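Local coordinates for protein CTP:phosphocholine Cytidylyltransferase (Streptococcus pneumoniae, PDB 1JYK) that catalyses the transfer of a cytidylyl group from CTP to phosphocholine, yielding CDP-choline and pyrophosphate, and adopts a nucleotidyltransferase fold, at residues Ile30-Leu35 against Ile124-Tyr129; Lys48-Val53 against Glu83-Leu88. One frame throughout, in Å; residues are numbered along the deposited sequence.

Contact 1 (Ile30-Leu35 against Ile124-Tyr129); sequences ILAAGL and IDADNY
Ile30 and Leu31 pair with Ile124 and Asp125 as neighbouring parallel strands. Leu31 N donates to Ile124 O at 2.8 Å, the shorter of two backbone bonds. The next bond is longer: Ala126 N reaches Leu31 O at 3.3 Å, with an angle of 146° at the hydrogen. Its donor is tilted 34° out of the carbonyl plane, at the point where the second strand gives way to a turn. A water also spans this pair. It donates to Leu31 O at 2.7 Å and accepts from Ala126 N. Leu31 O therefore receives two donors. The single N-H of Ala126 is shared between Leu31 O and the water, in keeping with the long, bent direct bond. Ile124 O has a second, softer partner, a CA-H...O contact from Ile30 CA at 3.4 Å.

Apolar contacts start from Ile30, on the face it shares with Ile124, and continue past the strand end to Ala126 and Ala32. With CG1 beside the backbone N (chi1 -55°), Ile30 turns CG2 anti to that N, and Ile30 CG2 meets Ala126 CB at 3.9 Å. Ala126 CB also touches Ala32 CB at 3.7 Å. On the other face, Leu31 and Asp125 run at a slant to each other. The CD1 branch of Leu31 comes to 3.8 Å from Asp125 OD1, a van der Waals approach.

The loop after strand 27-32 matches the glycine-rich loop that in relatives binds the nucleotide, and in relatives an aspartate near the end of the partner strand serves the metal site. The pairing probably places both elements beside the CTP site. In the sheet, strand 27-32 lies between strands 121-125 and 74-78. Helix 58-68 covers the Ile30 face through Ile59, Gln62 and Ile63, while Leu31 on the other face touches Trp211.

Contact 2 (Lys48-Val53 against Glu83-Leu88); sequences KALVQV and EQFDYL
Leu50 and Phe85 bring the two backbones nearest, with their CA atoms 7.9 Å apart, so side chains bridge the gap. Residues 48-50 form a 3-10 turn, closed by the bond from Val51 N to Lys48 O. The partner segment leaves another 3-10 turn at Gln84 and leads toward helix 87-92; Leu88 N bonds to Phe85 O on the way in.

Leu50 carries most of the contact. With CG anti to the carbonyl carbon (chi1 -62°), the branch points at the Phe85 ring and its methyls part, CD1 over the ring and CD2 toward Tyr87. Leu50 CD1 sits over the centre of one Phe85 face, 4.0 Å from the ring centroid and 5° off its normal, a CH-pi contact. Leu50 CD1 also packs against the Gln84 backbone and side chain, 3.4 Å from Gln84 O and 3.5 Å from Gln84 CB. Leu50 CD2 reaches the edge of the Tyr87 ring, 4.0 Å from Tyr87 OH. Ala49 CB meets the Phe85 ring near its plane, touching CE1 and CZ at the edge.

Polar ends turn to other partners: Gln84 NE2 bonds to Asn45 O, and Tyr87 OH to Glu60 OE2 on helix 58-68. The contact thus joins the loop before strand 52-53 to the start of helix 87-92. Pro57 of strand 56-57 touches Leu50 and Tyr87, and Ala32 of strand 27-32 lies against Phe85.

Contact 1 lies in the central sheet. Its centre is about 6 Å from the centre of the chain, that of contact 2 about 16 Å. The touching residues of contact 2 are mostly buried, but Tyr87 is exposed. The chemistry follows this difference: contact 1 rests on backbone bonds and aliphatic side chains, contact 2 on leucine and aromatic packing. Along the chain, contact 2 is nested inside the loop that contact 1 closes. The two meet directly. Ala49 CB packs at 3.5 Å on both Ala32 CB and Ala126 CB. Lys48 NZ forms a salt bridge with Asp127 OD2 at 2.7 Å, and that carboxylate oxygen also pairs with Arg38. Tyr129 packs on Val53.

Contact 1 (Ile30-Leu35 against Ile124-Tyr129)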
loop_
_atom_site.group_PDB
_atom_site.type_symbol
_atom_site.label_atom_id
_atom_site.label_comp_id
_atom_site.label_asym_id
_atom_site.label_seq_id
_atom_site.Cartn_x
_atom_site.Cartn_y
_atom_site.Cartn_z
ATOM N N ILE A 30 -5.749 -3.013 -2.195
ATOM C CA ILE A 30 -4.990 -3.447 -1.030
ATOM C C ILE A 30 -4.032 -4.556 -1.452
ATOM O O ILE A 30 -4.446 -5.582 -2.008
ATOM C CB ILE A 30 -5.925 -3.957 0.103
ATOM C CG1 ILE A 30 -6.954 -2.874 0.448
ATOM C CG2 ILE A 30 -5.105 -4.328 1.338
ATOM C CD1 ILE A 30 -7.916 -3.259 1.565
ATOM N N LEU A 31 -2.746 -4.337 -1.201
ATOM C CA LEU A 31 -1.720 -5.305 -1.564
ATOM C C LEU A 31 -1.540 -6.322 -0.443
ATOM O O LEU A 31 -0.932 -6.025 0.586
ATOM C CB LEU A 31 -0.400 -4.577 -1.847
ATOM C CG LEU A 31 -0.471 -3.436 -2.869
ATOM C CD1 LEU A 31 0.885 -2.742 -2.961
ATOM C CD2 LEU A 31 -0.887 -3.977 -4.223
ATOM N N ALA A 32 -2.068 -7.528 -0.651
ATOM C CA ALA A 32 -1.993 -8.578 0.356
ATOM C C ALA A 32 -1.585 -9.953 -0.201
ATOM O O ALA A 32 -1.978 -10.982 0.350
ATOM C CB ALA A 32 -3.352 -8.688 1.066
ATOM N N ALA A 33 -0.786 -9.981 -1.266
ATOM C CA ALA A 33 -0.385 -11.254 -1.868
ATOM C C ALA A 33 0.931 -11.867 -1.382
ATOM O O ALA A 33 1.116 -13.082 -1.464
ATOM C CB ALA A 33 -0.347 -11.106 -3.385
ATOM N N GLY A 34 1.834 -11.030 -0.877
ATOM C CA GLY A 34 3.143 -11.493 -0.435
ATOM C C GLY A 34 3.258 -12.519 0.679
ATOM O O GLY A 34 2.319 -12.758 1.441
ATOM N N LEU A 35 4.443 -13.115 0.780
ATOM C CA LEU A 35 4.729 -14.129 1.787
ATOM C C LEU A 35 4.890 -13.600 3.221
ATOM O O LEU A 35 4.683 -14.346 4.185
ATOM C CB LEU A 35 5.988 -14.908 1.386
ATOM C CG LEU A 35 5.889 -15.711 0.084
ATOM C CD1 LEU A 35 7.280 -15.976 -0.466
ATOM C CD2 LEU A 35 5.169 -17.014 0.345
ATOM N N ILE A 124 -2.969 0.538 -0.821
ATOM C CA ILE A 124 -2.694 0.318 0.588
ATOM C C ILE A 124 -1.933 -0.962 0.886
ATOM O O ILE A 124 -2.267 -2.023 0.363
ATOM C CB ILE A 124 -4.028 0.283 1.362
ATOM C CG1 ILE A 124 -4.771 1.598 1.134
ATOM C CG2 ILE A 124 -3.789 0.010 2.844
ATOM C CD1 ILE A 124 -6.268 1.438 1.011
ATOM N N ASP A 125 -0.910 -0.859 1.728
ATOM C CA ASP A 125 -0.136 -2.030 2.127
ATOM C C ASP A 125 -0.965 -2.681 3.226
ATOM O O ASP A 125 -1.461 -1.995 4.117
ATOM C CB ASP A 125 1.224 -1.625 2.696
ATOM C CG ASP A 125 2.211 -1.184 1.624
ATOM O OD1 ASP A 125 1.937 -1.357 0.415
ATOM O OD2 ASP A 125 3.279 -0.656 2.008
ATOM N N ALA A 126 -1.103 -4.003 3.170
ATOM C CA ALA A 126 -1.909 -4.721 4.150
ATOM C C ALA A 126 -1.246 -5.015 5.493
ATOM O O ALA A 126 -1.919 -5.485 6.412
ATOM C CB ALA A 126 -2.422 -6.025 3.535
ATOM N N ASP A 127 0.050 -4.747 5.626
ATOM C CA ASP A 127 0.733 -5.025 6.889
ATOM C C ASP A 127 0.939 -3.815 7.802
ATOM O O ASP A 127 1.929 -3.734 8.533
ATOM C CB ASP A 127 2.080 -5.695 6.630
ATOM C CG ASP A 127 2.878 -4.997 5.555
ATOM O OD1 ASP A 127 2.589 -3.819 5.256
ATOM O OD2 ASP A 127 3.799 -5.638 5.010
ATOM N N ASN A 128 0.002 -2.879 7.757
ATOM C CA ASN A 128 0.067 -1.694 8.594
ATOM C C ASN A 128 -1.216 -1.595 9.399
ATOM O O ASN A 128 -2.286 -1.981 8.926
ATOM C CB ASN A 128 0.191 -0.433 7.740
ATOM C CG ASN A 128 1.576 -0.257 7.157
ATOM O OD1 ASN A 128 2.564 -0.714 7.731
ATOM N ND2 ASN A 128 1.656 0.401 6.007
ATOM N N TYR A 129 -1.108 -1.091 10.617
ATOM C CA TYR A 129 -2.282 -0.886 11.442
ATOM C C TYR A 129 -2.515 0.625 11.423
ATOM O O TYR A 129 -1.618 1.403 11.764
ATOM C CB TYR A 129 -2.039 -1.355 12.875
ATOM C CG TYR A 129 -3.228 -1.108 13.775
ATOM C CD1 TYR A 129 -3.302 0.038 14.571
ATOM C CD2 TYR A 129 -4.293 -2.008 13.811
ATOM C CE1 TYR A 129 -4.408 0.281 15.381
ATOM C CE2 TYR A 129 -5.403 -1.776 14.615
ATOM C CZ TYR A 129 -5.453 -0.631 15.397
ATOM O OH TYR A 129 -6.544 -0.412 16.204
HETATM O O HOH W 1 1.370 -5.364 1.727
#

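Contact 2 (Lys48-Val53 against Glu83-Leu88)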
loop_
_atom_site.group_PDB
_atom_site.type_symbol
_atom_site.label_atom_id
_atom_site.label_comp_id
_atom_site.label_asym_id
_atom_site.label_seq_id
_atom_site.Cartn_x
_atom_site.Cartn_y
_atom_site.Cartn_z
ATOM N N LYS A 48 -0.099 -12.349 5.994
ATOM C CA LYS A 48 0.079 -11.183 6.846
ATOM C C LYS A 48 -1.122 -10.241 6.931
ATOM O O LYS A 48 -1.338 -9.620 7.972
ATOM C CB LYS A 48 1.348 -10.417 6.452
ATOM C CG LYS A 48 1.288 -9.700 5.141
ATOM C CD LYS A 48 2.675 -9.230 4.746
ATOM C CE LYS A 48 2.634 -8.484 3.426
ATOM N NZ LYS A 48 3.834 -7.627 3.253
ATOM N N ALA A 49 -1.911 -10.143 5.863
ATOM C CA ALA A 49 -3.083 -9.263 5.876
ATOM C C ALA A 49 -4.145 -9.773 6.845
ATOM O O ALA A 49 -5.015 -9.014 7.287
ATOM C CB ALA A 49 -3.683 -9.144 4.471
ATOM N N LEU A 50 -4.068 -11.057 7.179
ATOM C CA LEU A 50 -5.048 -11.659 8.077
ATOM C C LEU A 50 -4.527 -11.937 9.494
ATOM O O LEU A 50 -5.209 -12.572 10.303
ATOM C CB LEU A 50 -5.616 -12.933 7.442
ATOM C CG LEU A 50 -6.362 -12.700 6.116
ATOM C CD1 LEU A 50 -6.934 -14.023 5.631
ATOM C CD2 LEU A 50 -7.482 -11.675 6.287
ATOM N N VAL A 51 -3.319 -11.466 9.791
ATOM C CA VAL A 51 -2.765 -11.631 11.128
ATOM C C VAL A 51 -3.693 -10.788 12.014
ATOM O O VAL A 51 -4.073 -9.673 11.646
ATOM C CB VAL A 51 -1.304 -11.102 11.194
ATOM C CG1 VAL A 51 -0.910 -10.795 12.631
ATOM C CG2 VAL A 51 -0.360 -12.144 10.617
ATOM N N GLN A 52 -4.074 -11.318 13.167
ATOM C CA GLN A 52 -4.988 -10.592 14.040
ATOM C C GLN A 52 -4.345 -9.744 15.133
ATOM O O GLN A 52 -3.454 -10.197 15.848
ATOM C CB GLN A 52 -5.972 -11.573 14.680
ATOM C CG GLN A 52 -6.593 -12.533 13.687
ATOM C CD GLN A 52 -7.672 -13.396 14.298
ATOM O OE1 GLN A 52 -8.190 -13.100 15.374
ATOM N NE2 GLN A 52 -8.023 -14.470 13.609
ATOM N N VAL A 53 -4.792 -8.499 15.237
ATOM C CA VAL A 53 -4.314 -7.597 16.273
ATOM C C VAL A 53 -5.581 -7.236 17.025
ATOM O O VAL A 53 -6.604 -6.898 16.421
ATOM C CB VAL A 53 -3.611 -6.327 15.698
ATOM C CG1 VAL A 53 -2.471 -6.749 14.790
ATOM C CG2 VAL A 53 -4.594 -5.450 14.950
ATOM N N GLU A 83 -6.927 -18.573 -0.076
ATOM C CA GLU A 83 -8.221 -19.132 0.309
ATOM C C GLU A 83 -8.743 -18.594 1.646
ATOM O O GLU A 83 -9.937 -18.670 1.931
ATOM C CB GLU A 83 -8.156 -20.667 0.339
ATOM C CG GLU A 83 -7.165 -21.248 1.342
ATOM C CD GLU A 83 -5.721 -21.250 0.842
ATOM O OE1 GLU A 83 -5.491 -21.010 -0.367
ATOM O OE2 GLU A 83 -4.815 -21.492 1.670
ATOM N N GLN A 84 -7.856 -18.033 2.460
ATOM C CA GLN A 84 -8.285 -17.492 3.741
ATOM C C GLN A 84 -9.000 -16.154 3.575
ATOM O O GLN A 84 -9.669 -15.687 4.495
ATOM C CB GLN A 84 -7.086 -17.350 4.686
ATOM C CG GLN A 84 -6.527 -18.708 5.131
ATOM C CD GLN A 84 -5.480 -18.608 6.225
ATOM O OE1 GLN A 84 -5.553 -17.744 7.103
ATOM N NE2 GLN A 84 -4.498 -19.504 6.180
ATOM N N PHE A 85 -8.873 -15.553 2.392
ATOM C CA PHE A 85 -9.506 -14.260 2.096
ATOM C C PHE A 85 -10.936 -14.368 1.550
ATOM O O PHE A 85 -11.670 -13.382 1.523
ATOM C CB PHE A 85 -8.683 -13.488 1.058
ATOM C CG PHE A 85 -7.361 -12.985 1.566
ATOM C CD1 PHE A 85 -7.222 -11.671 2.012
ATOM C CD2 PHE A 85 -6.245 -13.816 1.580
ATOM C CE1 PHE A 85 -5.988 -11.193 2.464
ATOM C CE2 PHE A 85 -5.008 -13.346 2.029
ATOM C CZ PHE A 85 -4.883 -12.032 2.471
ATOM N N ASP A 86 -11.330 -15.555 1.106
ATOM C CA ASP A 86 -12.651 -15.743 0.513
ATOM C C ASP A 86 -13.836 -15.161 1.264
ATOM O O ASP A 86 -14.701 -14.516 0.658
ATOM C CB ASP A 86 -12.889 -17.226 0.254
ATOM C CG ASP A 86 -12.099 -17.735 -0.938
ATOM O OD1 ASP A 86 -11.849 -16.949 -1.878
ATOM O OD2 ASP A 86 -11.723 -18.923 -0.934
ATOM N N TYR A 87 -13.886 -15.379 2.573
ATOM C CA TYR A 87 -14.994 -14.874 3.390
ATOM C C TYR A 87 -15.231 -13.360 3.288
ATOM O O TYR A 87 -16.328 -12.881 3.573
ATOM C CB TYR A 87 -14.776 -15.246 4.864
ATOM C CG TYR A 87 -13.829 -14.318 5.610
ATOM C CD1 TYR A 87 -14.309 -13.417 6.564
ATOM C CD2 TYR A 87 -12.450 -14.347 5.360
ATOM C CE1 TYR A 87 -13.443 -12.564 7.254
ATOM C CE2 TYR A 87 -11.577 -13.502 6.041
ATOM C CZ TYR A 87 -12.076 -12.614 6.987
ATOM O OH TYR A 87 -11.207 -11.781 7.665
ATOM N N LEU A 88 -14.200 -12.610 2.890
ATOM C CA LEU A 88 -14.311 -11.160 2.784
ATOM C C LEU A 88 -15.232 -10.690 1.667
ATOM O O LEU A 88 -15.749 -9.580 1.712
ATOM C CB LEU A 88 -12.919 -10.533 2.603
ATOM C CG LEU A 88 -11.926 -10.692 3.765
ATOM C CD1 LEU A 88 -10.530 -10.301 3.288
ATOM C CD2 LEU A 88 -12.350 -9.826 4.957
#